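Side-chain contacts in PKS (Streptomyces sp. CNQ431, PDB 5YDA), which is the acyltransferase domain of the splenocin polyketide synthase SpnD, broadly selective for acyl groups, and probably transfers them to an acyl carrier protein: residues G29-L34 with V410-L415; L247-E252 with D275-E280; V369-G374 with G416-A421. One frame throughout, in Å; residues are numbered along the deposited sequence.

Interaction 1 (G29-L34 with V410-L415); sequences GRRLVL and VLAEAL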
# COMPACT_ATOMS: atom_id res chain seq x y z
N GLY A 29 17.82 -14.79 3.28
CA GLY A 29 17.95 -16.23 3.36
C GLY A 29 18.21 -16.83 2.00
O GLY A 29 18.87 -16.23 1.14
N ARG A 30 17.66 -18.01 1.77
CA ARG A 30 17.93 -18.70 0.53
C ARG A 30 16.95 -18.36 -0.59
O ARG A 30 17.20 -18.74 -1.74
CB ARG A 30 17.89 -20.21 0.78
CG ARG A 30 19.01 -20.76 1.66
CD ARG A 30 18.59 -22.08 2.28
NE ARG A 30 17.17 -22.07 2.65
CZ ARG A 30 16.50 -23.11 3.12
NH1 ARG A 30 17.08 -24.28 3.31
NH2 ARG A 30 15.20 -22.98 3.41
N ARG A 31 15.85 -17.66 -0.30
CA ARG A 31 14.80 -17.48 -1.29
C ARG A 31 15.29 -16.66 -2.48
O ARG A 31 15.91 -15.61 -2.32
CB ARG A 31 13.59 -16.79 -0.65
CG ARG A 31 12.38 -16.64 -1.56
CD ARG A 31 11.18 -16.10 -0.77
NE ARG A 31 10.68 -17.06 0.22
CZ ARG A 31 10.84 -16.95 1.54
NH1 ARG A 31 11.49 -15.90 2.05
NH2 ARG A 31 10.35 -17.90 2.34
N LEU A 32 15.00 -17.16 -3.68
CA LEU A 32 15.42 -16.53 -4.92
C LEU A 32 14.26 -16.51 -5.90
O LEU A 32 13.33 -17.32 -5.82
CB LEU A 32 16.61 -17.27 -5.56
CG LEU A 32 17.93 -17.19 -4.78
CD1 LEU A 32 18.95 -18.13 -5.41
CD2 LEU A 32 18.45 -15.75 -4.75
N VAL A 33 14.33 -15.56 -6.84
CA VAL A 33 13.36 -15.43 -7.91
C VAL A 33 13.96 -16.01 -9.18
O VAL A 33 15.10 -15.68 -9.53
CB VAL A 33 12.97 -13.95 -8.11
CG1 VAL A 33 11.91 -13.81 -9.19
CG2 VAL A 33 12.51 -13.34 -6.80
N LEU A 34 13.21 -16.89 -9.85
CA LEU A 34 13.64 -17.47 -11.12
C LEU A 34 12.84 -16.86 -12.27
O LEU A 34 11.62 -17.09 -12.34
CB LEU A 34 13.48 -18.99 -11.11
CG LEU A 34 14.13 -19.74 -9.95
CD1 LEU A 34 13.96 -21.23 -10.14
CD2 LEU A 34 15.60 -19.39 -9.82
N VAL A 410 6.17 -13.14 0.16
CA VAL A 410 5.23 -12.21 -0.46
C VAL A 410 5.99 -11.10 -1.19
O VAL A 410 5.62 -10.70 -2.30
CB VAL A 410 4.27 -11.64 0.59
CG1 VAL A 410 3.40 -10.54 -0.00
CG2 VAL A 410 3.41 -12.77 1.17
N LEU A 411 7.11 -10.63 -0.60
CA LEU A 411 7.90 -9.59 -1.24
C LEU A 411 8.55 -10.11 -2.51
O LEU A 411 8.53 -9.44 -3.55
CB LEU A 411 8.96 -9.06 -0.27
CG LEU A 411 9.90 -7.98 -0.85
CD1 LEU A 411 9.12 -6.84 -1.47
CD2 LEU A 411 10.85 -7.44 0.23
N ALA A 412 9.13 -11.33 -2.45
CA ALA A 412 9.76 -11.92 -3.63
C ALA A 412 8.77 -12.13 -4.76
O ALA A 412 9.09 -11.88 -5.93
CB ALA A 412 10.44 -13.24 -3.26
N GLU A 413 7.56 -12.60 -4.44
CA GLU A 413 6.51 -12.71 -5.46
C GLU A 413 6.20 -11.35 -6.08
O GLU A 413 6.08 -11.23 -7.30
CB GLU A 413 5.24 -13.33 -4.89
CG GLU A 413 5.44 -14.75 -4.42
CD GLU A 413 5.25 -15.76 -5.54
OE1 GLU A 413 4.11 -15.94 -6.00
OE2 GLU A 413 6.26 -16.36 -5.96
N ALA A 414 6.04 -10.31 -5.24
CA ALA A 414 5.77 -8.98 -5.76
C ALA A 414 6.87 -8.53 -6.71
O ALA A 414 6.59 -7.99 -7.78
CB ALA A 414 5.61 -7.97 -4.62
N LEU A 415 8.14 -8.76 -6.33
CA LEU A 415 9.25 -8.35 -7.19
C LEU A 415 9.25 -9.14 -8.49
O LEU A 415 9.44 -8.57 -9.57
CB LEU A 415 10.58 -8.50 -6.45
CG LEU A 415 10.76 -7.51 -5.30
CD1 LEU A 415 11.99 -7.82 -4.47
CD2 LEU A 415 10.82 -6.07 -5.82

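Interaction 2 (L247-E252 with D275-E280); sequences LPLLGE and DRLEAE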
# COMPACT_ATOMS: atom_id res chain seq x y z
N LEU A 247 -25.65 9.89 -1.01
CA LEU A 247 -25.79 11.33 -0.79
C LEU A 247 -27.17 11.77 -0.30
O LEU A 247 -27.23 12.49 0.70
CB LEU A 247 -25.41 12.07 -2.09
CG LEU A 247 -23.94 12.47 -2.25
CD1 LEU A 247 -23.59 12.71 -3.72
CD2 LEU A 247 -23.66 13.70 -1.41
N PRO A 248 -28.29 11.36 -0.92
CA PRO A 248 -29.59 11.86 -0.44
C PRO A 248 -29.93 11.47 0.99
O PRO A 248 -30.80 12.12 1.58
CB PRO A 248 -30.60 11.26 -1.44
CG PRO A 248 -29.87 10.20 -2.17
CD PRO A 248 -28.43 10.58 -2.17
N LEU A 249 -29.27 10.46 1.57
CA LEU A 249 -29.54 10.04 2.94
C LEU A 249 -28.79 10.87 3.99
O LEU A 249 -28.94 10.61 5.19
CB LEU A 249 -29.18 8.57 3.12
CG LEU A 249 -29.82 7.58 2.14
CD1 LEU A 249 -29.44 6.17 2.52
CD2 LEU A 249 -31.32 7.74 2.17
N LEU A 250 -28.03 11.87 3.59
CA LEU A 250 -27.29 12.70 4.54
C LEU A 250 -27.80 14.11 4.47
O LEU A 250 -27.87 14.66 3.41
CB LEU A 250 -25.82 12.70 4.15
CG LEU A 250 -25.16 11.45 3.57
CD1 LEU A 250 -23.75 11.74 3.15
CD2 LEU A 250 -25.14 10.35 4.58
N GLY A 251 -28.15 14.75 5.56
CA GLY A 251 -28.10 14.23 6.88
C GLY A 251 -27.44 15.28 7.75
O GLY A 251 -26.28 15.52 7.61
N GLU A 252 -28.19 15.91 8.64
CA GLU A 252 -27.62 16.87 9.54
C GLU A 252 -26.83 16.00 10.50
O GLU A 252 -27.32 14.99 10.95
CB GLU A 252 -28.71 17.67 10.24
CG GLU A 252 -28.25 18.54 11.39
CD GLU A 252 -27.14 19.50 11.03
OE1 GLU A 252 -27.40 20.45 10.27
OE2 GLU A 252 -26.01 19.32 11.52
N ASP A 275 -26.00 6.17 13.76
CA ASP A 275 -27.00 5.17 14.12
C ASP A 275 -28.24 5.28 13.24
O ASP A 275 -28.74 4.28 12.70
CB ASP A 275 -27.41 5.31 15.59
CG ASP A 275 -26.34 4.81 16.55
OD1 ASP A 275 -25.43 4.09 16.10
OD2 ASP A 275 -26.43 5.12 17.75
N ARG A 276 -28.75 6.50 13.07
CA ARG A 276 -29.98 6.65 12.30
C ARG A 276 -29.76 6.37 10.83
O ARG A 276 -30.61 5.75 10.18
CB ARG A 276 -30.60 8.03 12.51
CG ARG A 276 -31.04 8.25 13.96
CD ARG A 276 -31.53 9.65 14.26
NE ARG A 276 -31.02 10.66 13.35
CZ ARG A 276 -30.26 11.68 13.72
NH1 ARG A 276 -29.88 11.85 14.99
NH2 ARG A 276 -29.84 12.54 12.79
N LEU A 277 -28.62 6.80 10.28
CA LEU A 277 -28.28 6.43 8.91
C LEU A 277 -28.27 4.91 8.73
O LEU A 277 -28.79 4.39 7.74
CB LEU A 277 -26.93 7.02 8.52
CG LEU A 277 -26.42 6.56 7.15
CD1 LEU A 277 -27.36 7.06 6.05
CD2 LEU A 277 -25.00 7.05 6.90
N GLU A 278 -27.68 4.20 9.69
CA GLU A 278 -27.61 2.75 9.56
C GLU A 278 -29.00 2.13 9.58
O GLU A 278 -29.27 1.21 8.80
CB GLU A 278 -26.72 2.17 10.66
CG GLU A 278 -25.25 2.52 10.42
CD GLU A 278 -24.30 1.97 11.46
OE1 GLU A 278 -23.09 2.21 11.31
OE2 GLU A 278 -24.75 1.30 12.42
N ALA A 279 -29.90 2.64 10.42
CA ALA A 279 -31.29 2.18 10.41
C ALA A 279 -31.93 2.40 9.05
O ALA A 279 -32.61 1.51 8.53
CB ALA A 279 -32.11 2.88 11.50
N GLU A 280 -31.72 3.57 8.45
CA GLU A 280 -32.32 3.83 7.15
C GLU A 280 -31.63 3.06 6.02
O GLU A 280 -32.29 2.68 5.05
CB GLU A 280 -32.35 5.34 6.87
CG GLU A 280 -33.56 6.07 7.58
CD GLU A 280 -34.98 5.65 7.06
OE1 GLU A 280 -35.06 4.88 6.08
OE2 GLU A 280 -36.03 6.10 7.60

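Interaction 3 (V369-G374 with G416-A421); sequences VLVEIG and GRLWSA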
# COMPACT_ATOMS: atom_id res chain seq x y z
N VAL A 369 1.38 0.20 -13.65
CA VAL A 369 1.25 -0.89 -12.69
C VAL A 369 0.89 -0.31 -11.33
O VAL A 369 1.52 0.66 -10.86
CB VAL A 369 2.55 -1.71 -12.64
CG1 VAL A 369 2.42 -2.88 -11.66
CG2 VAL A 369 2.94 -2.24 -14.04
N LEU A 370 -0.12 -0.87 -10.69
CA LEU A 370 -0.58 -0.39 -9.39
C LEU A 370 -0.01 -1.28 -8.28
O LEU A 370 -0.34 -2.47 -8.21
CB LEU A 370 -2.11 -0.35 -9.34
CG LEU A 370 -2.78 0.44 -10.44
CD1 LEU A 370 -4.28 0.49 -10.20
CD2 LEU A 370 -2.20 1.84 -10.51
N VAL A 371 0.83 -0.71 -7.43
CA VAL A 371 1.56 -1.46 -6.41
C VAL A 371 1.07 -0.95 -5.07
O VAL A 371 1.33 0.20 -4.69
CB VAL A 371 3.08 -1.30 -6.55
CG1 VAL A 371 3.80 -2.17 -5.53
CG2 VAL A 371 3.53 -1.63 -7.96
N GLU A 372 0.33 -1.80 -4.36
CA GLU A 372 -0.14 -1.45 -3.03
C GLU A 372 1.00 -1.65 -2.04
O GLU A 372 1.65 -2.70 -2.04
CB GLU A 372 -1.35 -2.30 -2.65
CG GLU A 372 -1.97 -1.92 -1.33
CD GLU A 372 -3.47 -2.19 -1.25
OE1 GLU A 372 -4.04 -2.85 -2.16
OE2 GLU A 372 -4.08 -1.75 -0.25
N ILE A 373 1.25 -0.63 -1.22
CA ILE A 373 2.37 -0.59 -0.28
C ILE A 373 1.78 -0.64 1.12
O ILE A 373 1.30 0.37 1.64
CB ILE A 373 3.21 0.67 -0.45
CG1 ILE A 373 3.73 0.78 -1.88
CG2 ILE A 373 4.35 0.75 0.60
CD1 ILE A 373 4.52 -0.40 -2.29
N GLY A 374 1.86 -1.79 1.77
CA GLY A 374 1.29 -1.95 3.08
C GLY A 374 0.50 -3.24 3.14
O GLY A 374 0.33 -3.92 2.12
N GLY A 416 9.01 -10.45 -8.40
CA GLY A 416 8.93 -11.25 -9.62
C GLY A 416 7.81 -10.79 -10.52
O GLY A 416 7.99 -10.63 -11.74
N ARG A 417 6.64 -10.53 -9.94
CA ARG A 417 5.50 -10.06 -10.72
C ARG A 417 5.79 -8.72 -11.37
O ARG A 417 5.44 -8.49 -12.54
CB ARG A 417 4.28 -9.97 -9.82
CG ARG A 417 2.99 -9.71 -10.54
CD ARG A 417 1.85 -9.79 -9.55
NE ARG A 417 0.66 -9.15 -10.07
CZ ARG A 417 -0.30 -9.82 -10.70
NH1 ARG A 417 -0.17 -11.13 -10.85
NH2 ARG A 417 -1.37 -9.17 -11.18
N LEU A 418 6.45 -7.82 -10.64
CA LEU A 418 6.84 -6.54 -11.23
C LEU A 418 7.77 -6.76 -12.44
O LEU A 418 7.59 -6.13 -13.48
CB LEU A 418 7.49 -5.66 -10.17
CG LEU A 418 6.47 -4.95 -9.27
CD1 LEU A 418 7.12 -4.41 -8.01
CD2 LEU A 418 5.79 -3.81 -10.05
N TRP A 419 8.74 -7.67 -12.32
CA TRP A 419 9.59 -7.98 -13.46
C TRP A 419 8.78 -8.55 -14.62
O TRP A 419 8.98 -8.16 -15.78
CB TRP A 419 10.71 -8.95 -13.06
CG TRP A 419 11.55 -9.38 -14.25
CD1 TRP A 419 12.63 -8.72 -14.77
CD2 TRP A 419 11.38 -10.56 -15.06
NE1 TRP A 419 13.14 -9.41 -15.85
CE2 TRP A 419 12.39 -10.54 -16.05
CE3 TRP A 419 10.46 -11.62 -15.05
CZ2 TRP A 419 12.51 -11.54 -17.01
CZ3 TRP A 419 10.59 -12.62 -15.99
CH2 TRP A 419 11.60 -12.57 -16.97
N SER A 420 7.86 -9.48 -14.32
CA SER A 420 7.05 -10.08 -15.37
C SER A 420 6.24 -9.04 -16.14
O SER A 420 5.98 -9.23 -17.34
CB SER A 420 6.12 -11.14 -14.78
OG SER A 420 6.85 -12.28 -14.38
N ALA A 421 5.83 -7.96 -15.49
CA ALA A 421 5.07 -6.92 -16.16
C ALA A 421 5.96 -5.98 -16.96
O ALA A 421 5.43 -5.13 -17.70
CB ALA A 421 4.25 -6.12 -15.15

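Interaction 1 (G29-L34 with V410-L415)
Ala412 presents its methyl group to two side chains of the segment 29-34, one apolar and one the aliphatic stem of an arginine. Val33 comes to it with one branch: CG2 lies 4.1 Å from Ala412 CB and also rests on the helix backbone, 3.8 Å from the carbonyl O of Ala412. This branch stands beside the backbone N of Val33, because CG1 takes the place anti to that N (chi1 -178°). Arg31 approaches the same methyl from another side with the middle of its chain, Arg31 CD being 3.9 Å from Ala412 CB. Its first two torsions are extended and carry CD out to the helix; the bend at chi3 (-68°) then turns the guanidinium away from the methyl, so the arginine packs here through carbon and not through its charge. With only a methyl on the helix side, the backbones come close, Val33 CA and Ala412 CA lying 6.6 Å apart. Around this spot strand 32-38 pairs antiparallel with strand 79-85, whose Thr82 touches Val33 and whose Ser84 meets Ala412 and is hydrogen-bonded through OG to Glu413 OE2. Leu32 points away from helix 407-420 onto helix 63-72, so the two-stranded sheet lies between these two helices.

Interaction 2 (L247-E252 with D275-E280)
Arg276 turns its guanidinium so that an edge, and not a face, is offered to the segment 247-252: the carbonyl O of Glu252 lies near the plane of the group, 4.0 Å from Arg276 NH2. That is too long for a hydrogen bond and amounts to a loose polar approach. Glu252 takes part through its backbone, while its carboxylate is carried away from the helix. The peptide between Leu250 and Gly251 is modelled cis.

The closer packing is made by leucines. Leu277 has CG anti to the backbone N (chi1 174°) and forks toward the loop, each methyl finding its own neighbour. CD1 sits 3.8 Å from Leu249 CB and 4.2 Å from Leu249 CD1, and the two side chains cross at about a right angle. CD2 meets Leu250 CD2 at 4.0 Å, at a slant. Beneath them, Val267 of strand 264-269 touches both Leu250 and Leu277, and Val237 adds to the support of Leu277. The helix 271-283 thus covers the four-stranded antiparallel sheet, whose strand order and two beta-alpha-beta units are consistent with the ferredoxin-like small subdomain of acyltransferases.

The acidic groups of the helix have partners elsewhere: Asp275 and Glu278 both form salt bridges with Arg290, and Glu280 with Arg284. The contact therefore rests chiefly on dispersion between leucine methyls, and the Arg276 edge probably adds no more than a weak electrostatic pull on the Glu252 carbonyl.

Interaction 3 (V369-G374 with G416-A421)
Leu418 brings a single methyl, CD2, to two valines of the strand: it lies 3.8 Å from Val369 CG1 and 3.8 Å from Val371 CG2, so that one branch of the leucine is shared between them. The leucine crosses both valines at a slant. Different branches of the valines are used. Both hold CG1 anti to the backbone N (chi1 -179° for Val369), yet Val369 meets the leucine with that branch, and Val371 does so with CG2, which stands beside its backbone N. The other branch of Val369 is also occupied, CG2 lying 4.2 Å from Ala421 CB, three residues after Leu418. Every residue in this shell is buried and apolar.

In the next shell, Val395 of strand 394-395 touches both Val369 and Leu418, and Ala426, in the chain that follows the helix, touches Leu418. Val371 also rests on Val112 and Phe114 of the neighbouring strand 112-116. The strand is fixed by backbone hydrogen bonds on both sides, from Val369 and Val371 to Ala113 and from Leu370 to Val393 and Val395. The helix is tied to the same sheet by Arg417, whose NE bonds to the carbonyl O of Thr394, while Trp419 on another side makes a cation-pi contact with Arg80.

Strand 369-372 runs parallel to both its neighbours in the central sheet, and helix 407-420 lies alongside it, running nearly antiparallel: helix-on-parallel-sheet packing of the kind found in the large alpha/beta subdomain of malonyl-CoA transferase-like acyltransferases.

In the fold
Interactions 1 and 3 use successive parts of helix 407-420 and follow one another along it, their centres 13 Å apart; they touch where Val33 CG1 comes within 4.0 Å of Gly416 CA. The helix therefore joins the two-stranded sheet of interaction 1 to the central sheet of interaction 3. Interaction 2 is remote, with its centre 47 Å from that of interaction 1 and 39 Å from that of interaction 3, in the small subdomain on the opposite side of the chain's centre from interaction 1. Strand 369-372 belongs to the same sheet as strand 195-198, which leads to the GxSxG motif with Ser200, the probable nucleophile; strand 112-116 lies between them.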